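Local coordinates for protein N-acetyl-beta-D glucosaminidase (Rhizomucor miehei CAU432, PDB 4ZM6) that binds acetyl-CoA in a GCN5-related glucosamine N-acetyltransferase region and, as a multi-domain family 3 glycoside hydrolase, probably cleaves beta-N-acetylglucosaminides, at residues 414-419 with 426-431; 599-604 with 652-657. All coordinates share one frame; numbering follows the deposited sequence.

Interaction 1 of 2, residues 414-419 with 426-431; sequences SFHASL and LEYIIY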
loop_
_atom_site.group_PDB
_atom_site.type_symbol
_atom_site.label_atom_id
_atom_site.label_comp_id
_atom_site.label_asym_id
_atom_site.label_seq_id
_atom_site.Cartn_x
_atom_site.Cartn_y
_atom_site.Cartn_z
ATOM N N SER A 414 -18.252 -39.182 8.833
ATOM C CA SER A 414 -16.879 -39.261 8.347
ATOM C C SER A 414 -15.911 -39.095 9.522
ATOM O O SER A 414 -14.910 -39.802 9.620
ATOM C CB SER A 414 -16.618 -38.206 7.270
ATOM O OG SER A 414 -17.068 -36.927 7.675
ATOM N N PHE A 415 -16.224 -38.169 10.422
ATOM C CA PHE A 415 -15.467 -38.027 11.657
ATOM C C PHE A 415 -15.428 -39.393 12.337
ATOM O O PHE A 415 -14.358 -39.883 12.681
ATOM C CB PHE A 415 -16.112 -36.971 12.573
ATOM C CG PHE A 415 -15.142 -36.258 13.486
ATOM C CD1 PHE A 415 -14.484 -36.936 14.501
ATOM C CD2 PHE A 415 -14.915 -34.897 13.347
ATOM C CE1 PHE A 415 -13.609 -36.277 15.348
ATOM C CE2 PHE A 415 -14.042 -34.231 14.187
ATOM C CZ PHE A 415 -13.387 -34.922 15.191
ATOM N N HIS A 416 -16.600 -40.008 12.494
ATOM C CA HIS A 416 -16.733 -41.332 13.113
ATOM C C HIS A 416 -15.852 -42.363 12.433
ATOM O O HIS A 416 -15.090 -43.059 13.092
ATOM C CB HIS A 416 -18.195 -41.800 13.086
ATOM C CG HIS A 416 -18.398 -43.194 13.593
ATOM N ND1 HIS A 416 -18.083 -43.569 14.883
ATOM C CD2 HIS A 416 -18.890 -44.302 12.989
ATOM C CE1 HIS A 416 -18.367 -44.847 15.049
ATOM N NE2 HIS A 416 -18.859 -45.315 13.917
ATOM N N ALA A 417 -15.959 -42.448 11.112
ATOM C CA ALA A 417 -15.114 -43.343 10.313
ATOM C C ALA A 417 -13.630 -43.152 10.614
ATOM O O ALA A 417 -12.892 -44.119 10.813
ATOM C CB ALA A 417 -15.370 -43.113 8.833
ATOM N N SER A 418 -13.202 -41.915 10.654
ATOM C CA SER A 418 -11.815 -41.629 10.824
ATOM C C SER A 418 -11.347 -41.948 12.201
ATOM O O SER A 418 -10.208 -42.249 12.395
ATOM C CB SER A 418 -11.532 -40.178 10.485
ATOM O OG SER A 418 -11.660 -39.950 9.107
ATOM N N LEU A 419 -12.227 -41.870 13.168
ATOM C CA LEU A 419 -11.871 -42.221 14.526
ATOM C C LEU A 419 -11.659 -43.706 14.657
ATOM O O LEU A 419 -10.843 -44.168 15.404
ATOM C CB LEU A 419 -13.017 -41.870 15.424
ATOM C CG LEU A 419 -13.019 -40.442 15.836
ATOM C CD1 LEU A 419 -14.262 -40.205 16.630
ATOM C CD2 LEU A 419 -11.802 -40.244 16.683
ATOM N N LEU A 426 -15.263 -47.388 20.938
ATOM C CA LEU A 426 -15.779 -46.072 20.612
ATOM C C LEU A 426 -17.304 -46.062 20.584
ATOM O O LEU A 426 -17.916 -46.969 20.021
ATOM C CB LEU A 426 -15.239 -45.670 19.235
ATOM C CG LEU A 426 -15.566 -44.277 18.687
ATOM C CD1 LEU A 426 -14.815 -43.206 19.460
ATOM C CD2 LEU A 426 -15.221 -44.207 17.209
ATOM N N GLU A 427 -17.905 -45.033 21.184
ATOM C CA GLU A 427 -19.351 -44.822 21.110
ATOM C C GLU A 427 -19.678 -43.521 20.377
ATOM O O GLU A 427 -19.207 -42.447 20.760
ATOM C CB GLU A 427 -19.960 -44.791 22.509
ATOM C CG GLU A 427 -21.481 -44.717 22.514
ATOM C CD GLU A 427 -22.081 -45.012 23.874
ATOM O OE1 GLU A 427 -23.280 -45.377 23.925
ATOM O OE2 GLU A 427 -21.353 -44.879 24.881
ATOM N N TYR A 428 -20.544 -43.609 19.401
ATOM C CA TYR A 428 -20.857 -42.475 18.598
ATOM C C TYR A 428 -22.316 -42.181 18.758
ATOM O O TYR A 428 -23.161 -42.982 18.452
ATOM C CB TYR A 428 -20.487 -42.815 17.177
ATOM C CG TYR A 428 -20.980 -41.931 16.089
ATOM C CD1 TYR A 428 -21.366 -42.478 14.914
ATOM C CD2 TYR A 428 -21.006 -40.573 16.206
ATOM C CE1 TYR A 428 -21.787 -41.718 13.884
ATOM C CE2 TYR A 428 -21.439 -39.798 15.170
ATOM C CZ TYR A 428 -21.832 -40.400 14.016
ATOM O OH TYR A 428 -22.274 -39.708 12.944
ATOM N N ILE A 429 -22.591 -41.014 19.284
ATOM C CA ILE A 429 -23.948 -40.531 19.530
ATOM C C ILE A 429 -24.123 -39.178 18.879
ATOM O O ILE A 429 -23.300 -38.285 19.065
ATOM C CB ILE A 429 -24.226 -40.358 21.038
ATOM C CG1 ILE A 429 -24.215 -41.717 21.742
ATOM C CG2 ILE A 429 -25.559 -39.651 21.263
ATOM C CD1 ILE A 429 -24.119 -41.628 23.249
ATOM N N ILE A 430 -25.212 -39.022 18.138
ATOM C CA ILE A 430 -25.588 -37.729 17.577
ATOM C C ILE A 430 -26.613 -37.068 18.512
ATOM O O ILE A 430 -27.780 -37.457 18.550
ATOM C CB ILE A 430 -26.127 -37.893 16.146
ATOM C CG1 ILE A 430 -25.062 -38.590 15.288
ATOM C CG2 ILE A 430 -26.520 -36.545 15.560
ATOM C CD1 ILE A 430 -25.530 -38.988 13.907
ATOM N N TYR A 431 -26.151 -36.086 19.282
ATOM C CA TYR A 431 -26.981 -35.404 20.279
ATOM C C TYR A 431 -27.751 -34.240 19.660
ATOM O O TYR A 431 -27.272 -33.587 18.732
ATOM C CB TYR A 431 -26.130 -34.910 21.466
ATOM C CG TYR A 431 -25.155 -33.787 21.144
ATOM C CD1 TYR A 431 -23.866 -34.062 20.697
ATOM C CD2 TYR A 431 -25.519 -32.452 21.298
ATOM C CE1 TYR A 431 -22.975 -33.046 20.399
ATOM C CE2 TYR A 431 -24.634 -31.429 21.004
ATOM C CZ TYR A 431 -23.362 -31.729 20.554
ATOM O OH TYR A 431 -22.472 -30.720 20.257
#

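Interaction 2 of 2, residues 599-604 with 652-657; sequences ATQIVV and TYPRFF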
loop_
_atom_site.group_PDB
_atom_site.type_symbol
_atom_site.label_atom_id
_atom_site.label_comp_id
_atom_site.label_asym_id
_atom_site.label_seq_id
_atom_site.Cartn_x
_atom_site.Cartn_y
_atom_site.Cartn_z
ATOM N N ALA A 599 14.839 -13.646 -4.513
ATOM C CA ALA A 599 15.156 -12.629 -5.515
ATOM C C ALA A 599 14.227 -12.784 -6.704
ATOM O O ALA A 599 13.756 -13.882 -6.989
ATOM C CB ALA A 599 16.596 -12.758 -5.961
ATOM N N THR A 600 14.031 -11.691 -7.434
ATOM C CA THR A 600 12.886 -11.542 -8.325
ATOM C C THR A 600 13.067 -10.357 -9.280
ATOM O O THR A 600 13.484 -9.279 -8.867
ATOM C CB THR A 600 11.595 -11.361 -7.488
ATOM O OG1 THR A 600 10.958 -12.627 -7.321
ATOM C CG2 THR A 600 10.600 -10.401 -8.136
ATOM N N GLN A 601 12.740 -10.567 -10.551
ATOM C CA GLN A 601 12.757 -9.498 -11.546
ATOM C C GLN A 601 11.657 -9.716 -12.579
ATOM O O GLN A 601 11.139 -10.826 -12.715
ATOM C CB GLN A 601 14.144 -9.375 -12.206
ATOM C CG GLN A 601 14.503 -10.383 -13.294
ATOM C CD GLN A 601 15.693 -9.928 -14.141
ATOM O OE1 GLN A 601 16.279 -8.867 -13.907
ATOM N NE2 GLN A 601 16.051 -10.731 -15.135
ATOM N N ILE A 602 11.288 -8.649 -13.282
ATOM C CA ILE A 602 10.280 -8.721 -14.337
ATOM C C ILE A 602 10.864 -8.149 -15.623
ATOM O O ILE A 602 11.393 -7.036 -15.633
ATOM C CB ILE A 602 8.987 -7.965 -13.956
ATOM C CG1 ILE A 602 8.243 -8.718 -12.855
ATOM C CG2 ILE A 602 8.071 -7.802 -15.165
ATOM C CD1 ILE A 602 7.118 -7.927 -12.219
ATOM N N VAL A 603 10.755 -8.923 -16.698
ATOM C CA VAL A 603 11.316 -8.567 -17.995
ATOM C C VAL A 603 10.224 -8.675 -19.049
ATOM O O VAL A 603 9.337 -9.518 -18.944
ATOM C CB VAL A 603 12.490 -9.506 -18.352
ATOM C CG1 VAL A 603 12.845 -9.429 -19.830
ATOM C CG2 VAL A 603 13.703 -9.171 -17.500
ATOM N N VAL A 604 10.293 -7.820 -20.063
ATOM C CA VAL A 604 9.343 -7.855 -21.168
ATOM C C VAL A 604 9.919 -8.632 -22.360
ATOM O O VAL A 604 11.019 -8.337 -22.825
ATOM C CB VAL A 604 8.965 -6.431 -21.607
ATOM C CG1 VAL A 604 7.981 -6.481 -22.761
ATOM C CG2 VAL A 604 8.377 -5.655 -20.436
ATOM N N THR A 652 17.310 -14.931 -16.860
ATOM C CA THR A 652 18.133 -14.775 -18.052
ATOM C C THR A 652 19.319 -13.849 -17.735
ATOM O O THR A 652 20.446 -14.327 -17.568
ATOM C CB THR A 652 17.300 -14.229 -19.226
ATOM O OG1 THR A 652 16.543 -13.104 -18.783
ATOM C CG2 THR A 652 16.337 -15.284 -19.737
ATOM N N TYR A 653 19.056 -12.546 -17.618
ATOM C CA TYR A 653 20.099 -11.558 -17.327
ATOM C C TYR A 653 19.563 -10.416 -16.455
ATOM O O TYR A 653 18.587 -9.769 -16.832
ATOM C CB TYR A 653 20.649 -10.969 -18.636
ATOM C CG TYR A 653 22.058 -10.412 -18.507
ATOM C CD1 TYR A 653 22.288 -9.170 -17.919
ATOM C CD2 TYR A 653 23.158 -11.141 -18.955
ATOM C CE1 TYR A 653 23.571 -8.668 -17.787
ATOM C CE2 TYR A 653 24.442 -10.650 -18.827
ATOM C CZ TYR A 653 24.648 -9.413 -18.248
ATOM O OH TYR A 653 25.928 -8.919 -18.121
ATOM N N PRO A 654 20.191 -10.156 -15.291
ATOM C CA PRO A 654 21.275 -10.890 -14.625
ATOM C C PRO A 654 20.790 -12.212 -14.042
ATOM O O PRO A 654 19.599 -12.518 -14.120
ATOM C CB PRO A 654 21.715 -9.941 -13.501
ATOM C CG PRO A 654 20.538 -9.073 -13.241
ATOM C CD PRO A 654 19.836 -8.924 -14.561
ATOM N N ARG A 655 21.695 -12.978 -13.437
ATOM C CA ARG A 655 21.399 -14.369 -13.127
ATOM C C ARG A 655 22.384 -15.026 -12.181
ATOM O O ARG A 655 23.589 -14.880 -12.342
ATOM C CB ARG A 655 21.378 -15.160 -14.436
ATOM C CG ARG A 655 21.456 -16.670 -14.282
ATOM C CD ARG A 655 22.107 -17.340 -15.478
ATOM N NE ARG A 655 21.714 -16.729 -16.743
ATOM C CZ ARG A 655 22.223 -17.075 -17.921
ATOM N NH1 ARG A 655 23.127 -18.052 -18.010
ATOM N NH2 ARG A 655 21.814 -16.451 -19.017
ATOM N N PHE A 656 21.852 -15.772 -11.213
ATOM C CA PHE A 656 22.632 -16.766 -10.474
ATOM C C PHE A 656 22.576 -18.102 -11.210
ATOM O O PHE A 656 23.603 -18.722 -11.460
ATOM C CB PHE A 656 22.075 -16.966 -9.074
ATOM C CG PHE A 656 22.071 -15.727 -8.228
ATOM C CD1 PHE A 656 23.245 -15.253 -7.667
ATOM C CD2 PHE A 656 20.886 -15.058 -7.962
ATOM C CE1 PHE A 656 23.240 -14.123 -6.869
ATOM C CE2 PHE A 656 20.873 -13.929 -7.164
ATOM C CZ PHE A 656 22.052 -13.458 -6.617
ATOM N N PHE A 657 21.358 -18.536 -11.540
ATOM C CA PHE A 657 21.116 -19.790 -12.259
ATOM C C PHE A 657 20.050 -19.584 -13.345
ATOM O O PHE A 657 19.130 -18.782 -13.164
ATOM C CB PHE A 657 20.633 -20.875 -11.293
ATOM C CG PHE A 657 21.516 -21.072 -10.083
ATOM C CD1 PHE A 657 22.857 -21.406 -10.225
ATOM C CD2 PHE A 657 20.995 -20.961 -8.798
ATOM C CE1 PHE A 657 23.663 -21.597 -9.109
ATOM C CE2 PHE A 657 21.796 -21.153 -7.680
ATOM C CZ PHE A 657 23.131 -21.475 -7.835
#

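Interaction 1 of 2, residues 414-419 with 426-431
H416 of the helix and Y428 of the strand lay their rings over one another in an offset stack, centroids 4.3 Å apart and planes 18° from parallel. The overlap is partial: Y428 CD1 lies over the imidazole face, displaced toward its rim, with H416 CG 3.3 Å from Y428 CD1. The methylene joins in, H416 CB standing over the face of the phenol ring in a CH-pi contact, 3.8 Å from the ring centroid. Both side chains put CG anti to the backbone N (chi1 175° for H416, 167° for Y428), reaching into the gap between helix and strand from its two sides. Next to the stack, L426 turns its CD2 methyl to both helix residues: L426 CD2 is 3.7 Å from L419 CB and also 3.7 Å from H416 ND1, approaching the imidazole obliquely. The L419 and L426 side chains cross at roughly a right angle. One step further out, F394 meets the ring of Y428 and stacks with F415, while L419 also packs on it. Helix 413-422 runs antiparallel to strand 426-431, their segment axes 10.1 Å apart. The strand is an outermost one of a six-stranded mixed sheet, bonded to strand 392-397, and the helix lies in the connection between these two parallel strands, a beta-alpha-beta crossover, with helix 503-513 packed against F415 and S418.

Interaction 2 of 2, residues 599-604 with 652-657
Q601 reaches from its strand to the backbone of the 652-657 loop, where its NE2 donates to Y653 O at 3.2 Å in a nearly straight bond, 173° at the hydrogen. The acceptor lies in the plane of the Q601 amide, yet NE2 stands above the carbonyl plane of Y653, away from the lone-pair directions. CG of Q601 sits between the backbone N and the carbonyl carbon (chi1 79°), and the chain beyond runs extended to the loop. Its amide is held at both ends: NE2 also bonds to Q612 OE1, and OE1 accepts from K580 N. The accepting carbonyl of Y653 belongs to the cis peptide bond before P654, and Q601 OE1 lies 3.6 Å from P654 CD. R655 turns back to grip T652 O side-on, with R655 NE 2.8 Å and R655 NH2 2.9 Å from that one oxygen. Q612, on the neighbouring antiparallel strand 608-618, meets T652 OG1 with its own NE2, a second tie. R655 NH1 (salt bridge to D834) and Y653 OH (bonded to D781) link the loop to the second acetyltransferase region. The amide of a strand residue thus joins the sheet of a GCN5-related N-acetyltransferase fold to the loop after strand 646-649.

The two contacts belong to separate parts of the chain, with centres about 54 Å apart and nearest atoms about 39 Å apart, on opposite sides of the chain's centre. Interaction 1 closes before interaction 2 opens along the sequence, and they share no residue. Interaction 1 is apolar and aromatic packing of a helix on an edge strand, far from the acetyl-CoA pocket. Interaction 2 is polar and belongs to the acetyltransferase region: the Q601 side chain is about 11 Å from the bound acetyl-CoA, and F657, at the end of the same loop segment, touches this ligand.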